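Local structure of excinuclease ABC, subunit A. (2VF7) at residues T597-F609 and S633-E647. The protein binds DNA and hydrolyses ATP, and as a zinc-containing UvrA-family member of the ABC superfamily probably recognises damaged DNA for excision repair. The protein carries 1 engineered substitution. Residues are numbered along the deposited sequence; the frame is centred on the assembly and turned at random.
With ZN (zinc ion), chain G.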
ATOM      1  N   THR A 597       6.923  22.029  -6.200  1.00 58.56           N
ATOM      2  CA  THR A 597       7.937  21.008  -6.481  1.00 58.06           C
ATOM      3  C   THR A 597       9.275  21.534  -5.994  1.00 57.78           C
ATOM      4  O   THR A 597       9.358  22.693  -5.592  1.00 57.51           O
ATOM      5  CB  THR A 597       8.028  20.673  -7.984  1.00 57.65           C
ATOM      6  OG1 THR A 597       8.650  21.763  -8.682  1.00 59.37           O
ATOM      7  CG2 THR A 597       6.645  20.392  -8.573  1.00 57.28           C
ATOM      8  N   PRO A 598      10.322  20.678  -5.987  1.00 58.05           N
ATOM      9  CA  PRO A 598      11.671  21.116  -5.576  1.00 57.62           C
ATOM     10  C   PRO A 598      12.477  22.009  -6.552  1.00 58.04           C
ATOM     11  O   PRO A 598      13.637  22.329  -6.245  1.00 58.02           O
ATOM     12  CB  PRO A 598      12.405  19.785  -5.320  1.00 57.74           C
ATOM     13  CG  PRO A 598      11.342  18.685  -5.384  1.00 56.83           C
ATOM     14  CD  PRO A 598      10.289  19.228  -6.284  1.00 57.60           C
ATOM     15  N   ARG A 599      11.904  22.394  -7.703  1.00 58.18           N
ATOM     16  CA  ARG A 599      12.520  23.417  -8.574  1.00 58.69           C
ATOM     17  C   ARG A 599      12.728  24.692  -7.789  1.00 59.33           C
ATOM     18  O   ARG A 599      13.751  25.361  -7.932  1.00 60.04           O
ATOM     19  CB  ARG A 599      11.567  23.889  -9.656  1.00 58.01           C
ATOM     20  CG  ARG A 599      11.319  23.013 -10.768  1.00 59.12           C
ATOM     21  CD  ARG A 599      11.506  23.792 -12.046  1.00 57.81           C
ATOM     22  NE  ARG A 599      12.870  23.581 -12.493  1.00 59.31           N
ATOM     23  CZ  ARG A 599      13.290  22.475 -13.094  1.00 55.81           C
ATOM     24  NH1 ARG A 599      12.455  21.477 -13.339  1.00 51.98           N
ATOM     25  NH2 ARG A 599      14.549  22.388 -13.457  1.00 56.37           N
ATOM     26  N   SER A 600      11.685  25.058  -7.037  1.00 59.56           N
ATOM     27  CA  SER A 600      11.597  26.324  -6.318  1.00 59.89           C
ATOM     28  C   SER A 600      12.504  26.365  -5.105  1.00 60.03           C
ATOM     29  O   SER A 600      12.687  25.348  -4.409  1.00 59.28           O
ATOM     30  CB  SER A 600      10.168  26.576  -5.868  1.00 59.58           C
ATOM     31  OG  SER A 600       9.289  26.665  -6.980  1.00 60.46           O
ATOM     32  N   ASN A 601      13.059  27.555  -4.866  1.00 60.16           N
ATOM     33  CA  ASN A 601      13.851  27.833  -3.682  1.00 60.07           C
ATOM     34  C   ASN A 601      13.949  29.355  -3.418  1.00 60.97           C
ATOM     35  O   ASN A 601      13.523  30.162  -4.250  1.00 60.58           O
ATOM     36  CB  ASN A 601      15.216  27.108  -3.768  1.00 60.08           C
ATOM     37  CG  ASN A 601      15.981  27.390  -5.069  1.00 58.52           C
ATOM     38  OD1 ASN A 601      16.643  26.509  -5.600  1.00 59.40           O
ATOM     39  ND2 ASN A 601      15.901  28.608  -5.569  1.00 53.71           N
ATOM     40  N   MET A 602      14.452  29.752  -2.249  1.00 62.06           N
ATOM     41  CA  MET A 602      14.673  31.185  -1.968  1.00 62.57           C
ATOM     42  C   MET A 602      15.467  31.843  -3.083  1.00 61.61           C
ATOM     43  O   MET A 602      15.123  32.948  -3.531  1.00 61.11           O
ATOM     44  CB  MET A 602      15.483  31.386  -0.690  1.00 63.08           C
ATOM     45  CG  MET A 602      14.694  31.531   0.595  1.00 63.54           C
ATOM     46  SD  MET A 602      15.807  31.174   1.984  1.00 64.35           S
ATOM     47  CE  MET A 602      15.060  32.176   3.239  1.00 65.37           C
ATOM     48  N   ALA A 603      16.537  31.165  -3.507  1.00 60.14           N
ATOM     49  CA  ALA A 603      17.529  31.742  -4.424  1.00 60.35           C
ATOM     50  C   ALA A 603      16.897  32.318  -5.675  1.00 60.43           C
ATOM     51  O   ALA A 603      17.311  33.342  -6.212  1.00 61.54           O
ATOM     52  CB  ALA A 603      18.552  30.697  -4.822  1.00 59.65           C
ATOM     53  N   THR A 604      15.873  31.632  -6.128  1.00 60.03           N
ATOM     54  CA  THR A 604      15.264  31.907  -7.401  1.00 59.17           C
ATOM     55  C   THR A 604      13.960  32.702  -7.229  1.00 58.90           C
ATOM     56  O   THR A 604      13.577  33.431  -8.132  1.00 59.41           O
ATOM     57  CB  THR A 604      15.097  30.575  -8.120  1.00 59.19           C
ATOM     58  OG1 THR A 604      15.186  30.778  -9.524  1.00 60.53           O
ATOM     59  CG2 THR A 604      13.810  29.827  -7.697  1.00 57.29           C
ATOM     60  N   TYR A 605      13.319  32.585  -6.052  1.00 57.79           N
ATOM     61  CA  TYR A 605      12.097  33.327  -5.718  1.00 56.97           C
ATOM     62  C   TYR A 605      12.379  34.808  -5.373  1.00 56.90           C
ATOM     63  O   TYR A 605      11.536  35.696  -5.613  1.00 55.84           O
ATOM     64  CB  TYR A 605      11.317  32.652  -4.557  1.00 55.86           C
ATOM     65  CG  TYR A 605       9.909  33.225  -4.380  1.00 56.10           C
ATOM     66  CD1 TYR A 605       8.817  32.690  -5.081  1.00 55.32           C
ATOM     67  CD2 TYR A 605       9.671  34.338  -3.551  1.00 54.79           C
ATOM     68  CE1 TYR A 605       7.534  33.228  -4.937  1.00 52.77           C
ATOM     69  CE2 TYR A 605       8.401  34.881  -3.422  1.00 52.83           C
ATOM     70  CZ  TYR A 605       7.342  34.321  -4.119  1.00 53.30           C
ATOM     71  OH  TYR A 605       6.075  34.854  -3.990  1.00 55.78           O
ATOM     72  N   THR A 606      13.544  35.051  -4.771  1.00 56.70           N
ATOM     73  CA  THR A 606      13.975  36.400  -4.431  1.00 57.31           C
ATOM     74  C   THR A 606      14.478  37.137  -5.682  1.00 57.75           C
ATOM     75  O   THR A 606      14.335  38.352  -5.792  1.00 58.07           O
ATOM     76  CB  THR A 606      15.052  36.402  -3.354  1.00 56.99           C
ATOM     77  OG1 THR A 606      16.121  35.554  -3.772  1.00 58.25           O
ATOM     78  CG2 THR A 606      14.512  35.892  -2.045  1.00 56.01           C
ATOM     79  N   GLY A 607      15.043  36.387  -6.618  1.00 57.98           N
ATOM     80  CA  GLY A 607      15.504  36.927  -7.885  1.00 58.28           C
ATOM     81  C   GLY A 607      17.009  37.072  -7.869  1.00 58.58           C
ATOM     82  O   GLY A 607      17.606  37.515  -8.845  1.00 59.36           O
ATOM     83  N   LEU A 608      17.621  36.703  -6.751  1.00 58.58           N
ATOM     84  CA  LEU A 608      19.050  36.892  -6.560  1.00 58.33           C
ATOM     85  C   LEU A 608      19.916  35.910  -7.354  1.00 58.91           C
ATOM     86  O   LEU A 608      21.089  36.174  -7.582  1.00 59.54           O
ATOM     87  CB  LEU A 608      19.395  36.857  -5.065  1.00 58.52           C
ATOM     88  CG  LEU A 608      19.352  35.572  -4.227  1.00 57.73           C
ATOM     89  CD1 LEU A 608      20.552  34.656  -4.466  1.00 57.26           C
ATOM     90  CD2 LEU A 608      19.294  35.949  -2.768  1.00 57.70           C
ATOM     91  N   PHE A 609      19.346  34.794  -7.795  1.00 58.99           N
ATOM     92  CA  PHE A 609      20.143  33.772  -8.468  1.00 59.15           C
ATOM     93  C   PHE A 609      20.648  34.242  -9.842  1.00 59.38           C
ATOM     94  O   PHE A 609      21.681  33.764 -10.307  1.00 59.61           O
ATOM     95  CB  PHE A 609      19.382  32.443  -8.553  1.00 59.08           C
ATOM     96  CG  PHE A 609      20.255  31.241  -8.890  1.00 59.40           C
ATOM     97  CD1 PHE A 609      21.282  30.841  -8.041  1.00 59.04           C
ATOM     98  CD2 PHE A 609      20.038  30.513 -10.054  1.00 59.61           C
ATOM     99  CE1 PHE A 609      22.103  29.729  -8.359  1.00 58.65           C
ATOM    100  CE2 PHE A 609      20.839  29.421 -10.366  1.00 60.98           C
ATOM    101  CZ  PHE A 609      21.875  29.031  -9.503  1.00 58.56           C
ATOM    102  N   SER A 633      21.988  27.846 -14.768  1.00 54.58           N
ATOM    103  CA  SER A 633      20.586  27.702 -14.457  1.00 54.72           C
ATOM    104  C   SER A 633      20.257  26.216 -14.299  1.00 54.45           C
ATOM    105  O   SER A 633      20.780  25.374 -15.032  1.00 54.61           O
ATOM    106  CB  SER A 633      19.739  28.303 -15.586  1.00 55.31           C
ATOM    107  OG  SER A 633      18.391  28.507 -15.176  1.00 56.16           O
ATOM    108  N   PHE A 634      19.410  25.878 -13.338  1.00 53.96           N
ATOM    109  CA  PHE A 634      18.860  24.521 -13.292  1.00 53.41           C
ATOM    110  C   PHE A 634      17.457  24.518 -13.888  1.00 53.79           C
ATOM    111  O   PHE A 634      16.742  23.541 -13.748  1.00 54.17           O
ATOM    112  CB  PHE A 634      18.854  23.959 -11.864  1.00 53.41           C
ATOM    113  CG  PHE A 634      18.210  24.866 -10.860  1.00 52.71           C
ATOM    114  CD1 PHE A 634      16.827  24.866 -10.686  1.00 52.05           C
ATOM    115  CD2 PHE A 634      18.978  25.737 -10.099  1.00 52.85           C
ATOM    116  CE1 PHE A 634      16.236  25.722  -9.796  1.00 52.24           C
ATOM    117  CE2 PHE A 634      18.390  26.594  -9.205  1.00 52.12           C
ATOM    118  CZ  PHE A 634      17.033  26.588  -9.042  1.00 53.32           C
ATOM    119  N   ASN A 635      17.059  25.609 -14.549  1.00 53.91           N
ATOM    120  CA  ASN A 635      15.749  25.668 -15.224  1.00 54.26           C
ATOM    121  C   ASN A 635      15.860  25.597 -16.723  1.00 54.33           C
ATOM    122  O   ASN A 635      14.869  25.608 -17.451  1.00 54.83           O
ATOM    123  CB  ASN A 635      14.924  26.866 -14.763  1.00 53.93           C
ATOM    124  CG  ASN A 635      14.566  26.754 -13.324  1.00 54.72           C
ATOM    125  OD1 ASN A 635      14.290  25.662 -12.858  1.00 56.29           O
ATOM    126  ND2 ASN A 635      14.617  27.854 -12.590  1.00 55.11           N
ATOM    127  N   VAL A 636      17.087  25.456 -17.170  1.00 54.92           N
ATOM    128  CA  VAL A 636      17.388  25.431 -18.574  1.00 55.49           C
ATOM    129  C   VAL A 636      18.302  24.224 -18.820  1.00 55.84           C
ATOM    130  O   VAL A 636      19.196  23.938 -18.030  1.00 56.04           O
ATOM    131  CB  VAL A 636      17.990  26.815 -19.021  1.00 55.32           C
ATOM    132  CG1 VAL A 636      18.801  26.717 -20.296  1.00 55.96           C
ATOM    133  CG2 VAL A 636      16.874  27.838 -19.212  1.00 55.92           C
ATOM    134  N   LYS A 637      18.042  23.515 -19.909  1.00 56.12           N
ATOM    135  CA  LYS A 637      18.854  22.388 -20.345  1.00 57.29           C
ATOM    136  C   LYS A 637      20.291  22.833 -20.678  1.00 57.47           C
ATOM    137  O   LYS A 637      20.504  23.966 -21.144  1.00 58.05           O
ATOM    138  CB  LYS A 637      18.154  21.756 -21.549  1.00 57.02           C
ATOM    139  CG  LYS A 637      18.947  20.797 -22.356  1.00 58.61           C
ATOM    140  CD  LYS A 637      18.380  20.721 -23.780  1.00 61.83           C
ATOM    141  CE  LYS A 637      18.851  21.916 -24.624  1.00 62.45           C
ATOM    142  NZ  LYS A 637      18.442  21.784 -26.035  1.00 63.95           N
ATOM    143  N   GLY A 638      21.274  21.965 -20.413  1.00 57.40           N
ATOM    144  CA  GLY A 638      22.685  22.263 -20.745  1.00 56.70           C
ATOM    145  C   GLY A 638      23.719  22.004 -19.653  1.00 56.11           C
ATOM    146  O   GLY A 638      24.558  21.103 -19.787  1.00 56.16           O
ATOM    147  N   GLY A 639      23.672  22.813 -18.594  1.00 55.47           N
ATOM    148  CA  GLY A 639      24.567  22.664 -17.426  1.00 55.08           C
ATOM    149  C   GLY A 639      24.009  21.914 -16.209  1.00 54.58           C
ATOM    150  O   GLY A 639      24.766  21.525 -15.309  1.00 54.33           O
ATOM    151  N   ARG A 640      22.689  21.717 -16.180  1.00 53.89           N
ATOM    152  CA  ARG A 640      22.021  20.999 -15.092  1.00 53.12           C
ATOM    153  C   ARG A 640      22.077  19.483 -15.246  1.00 54.12           C
ATOM    154  O   ARG A 640      22.351  18.947 -16.333  1.00 54.39           O
ATOM    155  CB  ARG A 640      20.556  21.429 -14.993  1.00 53.20           C
ATOM    156  CG  ARG A 640      19.758  21.254 -16.263  1.00 51.03           C
ATOM    157  CD  ARG A 640      18.256  21.458 -16.009  1.00 51.17           C
ATOM    158  NE  ARG A 640      17.460  20.943 -17.118  1.00 44.47           N
ATOM    159  CZ  ARG A 640      16.178  21.221 -17.323  1.00 42.17           C
ATOM    160  NH1 ARG A 640      15.534  22.041 -16.521  1.00 43.48           N
ATOM    161  NH2 ARG A 640      15.545  20.700 -18.354  1.00 39.19           N
ATOM    162  N   CYS A 641      21.795  18.787 -14.154  1.00 54.28           N
ATOM    163  CA  CYS A 641      21.611  17.350 -14.221  1.00 54.21           C
ATOM    164  C   CYS A 641      20.280  17.114 -14.904  1.00 54.38           C
ATOM    165  O   CYS A 641      19.244  17.601 -14.458  1.00 54.73           O
ATOM    166  CB  CYS A 641      21.611  16.759 -12.819  1.00 54.06           C
ATOM    167  SG  CYS A 641      21.190  15.034 -12.784  1.00 53.98           S
ATOM    168  N   GLU A 642      20.308  16.391 -16.008  1.00 54.94           N
ATOM    169  CA  GLU A 642      19.095  16.164 -16.770  1.00 55.17           C
ATOM    170  C   GLU A 642      18.323  14.935 -16.309  1.00 55.08           C
ATOM    171  O   GLU A 642      17.205  14.704 -16.774  1.00 55.08           O
ATOM    172  CB  GLU A 642      19.384  16.084 -18.277  1.00 55.16           C
ATOM    173  CG  GLU A 642      18.259  16.686 -19.122  1.00 56.29           C
ATOM    174  CD  GLU A 642      18.080  18.169 -18.817  1.00 59.40           C
ATOM    175  OE1 GLU A 642      19.070  18.823 -18.425  1.00 60.47           O
ATOM    176  OE2 GLU A 642      16.958  18.687 -18.960  1.00 60.35           O
ATOM    177  N   HIS A 643      18.911  14.156 -15.401  1.00 54.81           N
ATOM    178  CA  HIS A 643      18.227  12.982 -14.843  1.00 55.40           C
ATOM    179  C   HIS A 643      17.046  13.412 -13.960  1.00 55.71           C
ATOM    180  O   HIS A 643      15.991  12.770 -13.953  1.00 55.48           O
ATOM    181  CB  HIS A 643      19.222  12.109 -14.064  1.00 55.50           C
ATOM    182  CG  HIS A 643      18.620  10.868 -13.470  1.00 55.15           C
ATOM    183  ND1 HIS A 643      18.688   9.639 -14.089  1.00 54.97           N
ATOM    184  CD2 HIS A 643      17.969  10.664 -12.299  1.00 53.94           C
ATOM    185  CE1 HIS A 643      18.093   8.735 -13.331  1.00 54.72           C
ATOM    186  NE2 HIS A 643      17.646   9.332 -12.241  1.00 54.44           N
ATOM    187  N   CYS A 644      17.240  14.515 -13.235  1.00 55.97           N
ATOM    188  CA  CYS A 644      16.221  15.111 -12.361  1.00 56.34           C
ATOM    189  C   CYS A 644      15.797  16.457 -12.909  1.00 56.01           C
ATOM    190  O   CYS A 644      15.018  17.148 -12.274  1.00 56.49           O
ATOM    191  CB  CYS A 644      16.785  15.320 -10.966  1.00 55.65           C
ATOM    192  SG  CYS A 644      18.285  16.313 -11.034  1.00 58.65           S
ATOM    193  N   GLN A 645      16.326  16.827 -14.076  1.00 56.14           N
ATOM    194  CA  GLN A 645      16.022  18.102 -14.725  1.00 56.08           C
ATOM    195  C   GLN A 645      16.360  19.294 -13.812  1.00 56.43           C
ATOM    196  O   GLN A 645      15.666  20.315 -13.804  1.00 55.82           O
ATOM    197  CB  GLN A 645      14.549  18.144 -15.148  1.00 56.03           C
ATOM    198  CG  GLN A 645      14.211  17.409 -16.439  1.00 56.72           C
ATOM    199  CD  GLN A 645      12.936  17.959 -17.097  1.00 59.00           C
ATOM    200  OE1 GLN A 645      12.282  18.867 -16.561  1.00 60.87           O
ATOM    201  NE2 GLN A 645      12.587  17.422 -18.259  1.00 57.98           N
ATOM    202  N   GLY A 646      17.413  19.147 -13.014  1.00 56.72           N
ATOM    203  CA  GLY A 646      17.860  20.236 -12.148  1.00 57.16           C
ATOM    204  C   GLY A 646      17.089  20.457 -10.863  1.00 57.73           C
ATOM    205  O   GLY A 646      17.315  21.464 -10.182  1.00 58.49           O
ATOM    206  N   GLU A 647      16.184  19.540 -10.520  1.00 57.35           N
ATOM    207  CA  GLU A 647      15.423  19.626  -9.263  1.00 57.32           C
ATOM    208  C   GLU A 647      16.184  19.077  -8.058  1.00 57.24           C
ATOM    209  O   GLU A 647      15.854  19.390  -6.919  1.00 57.15           O
ATOM    210  CB  GLU A 647      14.070  18.926  -9.386  1.00 57.45           C
ATOM    211  CG  GLU A 647      13.237  19.470 -10.520  1.00 59.65           C
ATOM    212  CD  GLU A 647      11.775  19.108 -10.444  1.00 62.55           C
ATOM    213  OE1 GLU A 647      11.391  18.273  -9.587  1.00 64.00           O
ATOM    214  OE2 GLU A 647      11.002  19.678 -11.249  1.00 62.57           O
TER
HETATM  215 ZN    ZN G 904      20.176  15.052 -10.548  1.00 55.91          ZN
HETATM  216  O   HOH W   1       8.877  21.194 -11.890  1.00 61.96           O
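R599 pushes its guanidinium into the loop 633-647, a worked example of how one arginine can draw together the turns of a zinc-bearing loop. Its chain bends at chi2 (-130°) and chi3 (94°), which carries the charged end to three oxygens lying along the guanidinium edge. NE donates to N635 OD1 at 2.5 Å, tilted out of the carbonyl plane, and NH2 is directed to two backbone oxygens, F634 O and Q645 O. Both NH2 bonds are modelled very short, so their exact lengths deserve caution.

E647 crosses the arginine at about a right angle, CG over one guanidinium face, while OE2 forms a salt bridge with R599 NH1 (3.1 Å) and also accepts from a water. R640 NH1 lies 3.2 Å from R599 NH2, two donors that probably tolerate each other because both turn to F634 O, R640 only weakly, and because R640 is held side-on by the E642 carboxylate.

The F634 ring presents its edge to R599 O, 3.1 Å from CE1, and meets the F609 ring obliquely, CE2 to CE2 at 3.9 Å. Losing the F634 ring to an alanine is likely to strip F609 of this aromatic neighbour and R671 of its cation-pi partner, and to open a gap beside N601.

C641 and C644 bind zinc with C664 and C667, completing a Cys4 site of paired CxxC motifs. R671 joins the two segments, bonding to P598 O and G646 O and making a cation-pi contact with F634. Beyond F609 lies helix 686-690, and helices 705-716 and 733-743 pack against M602 of helix 602-605.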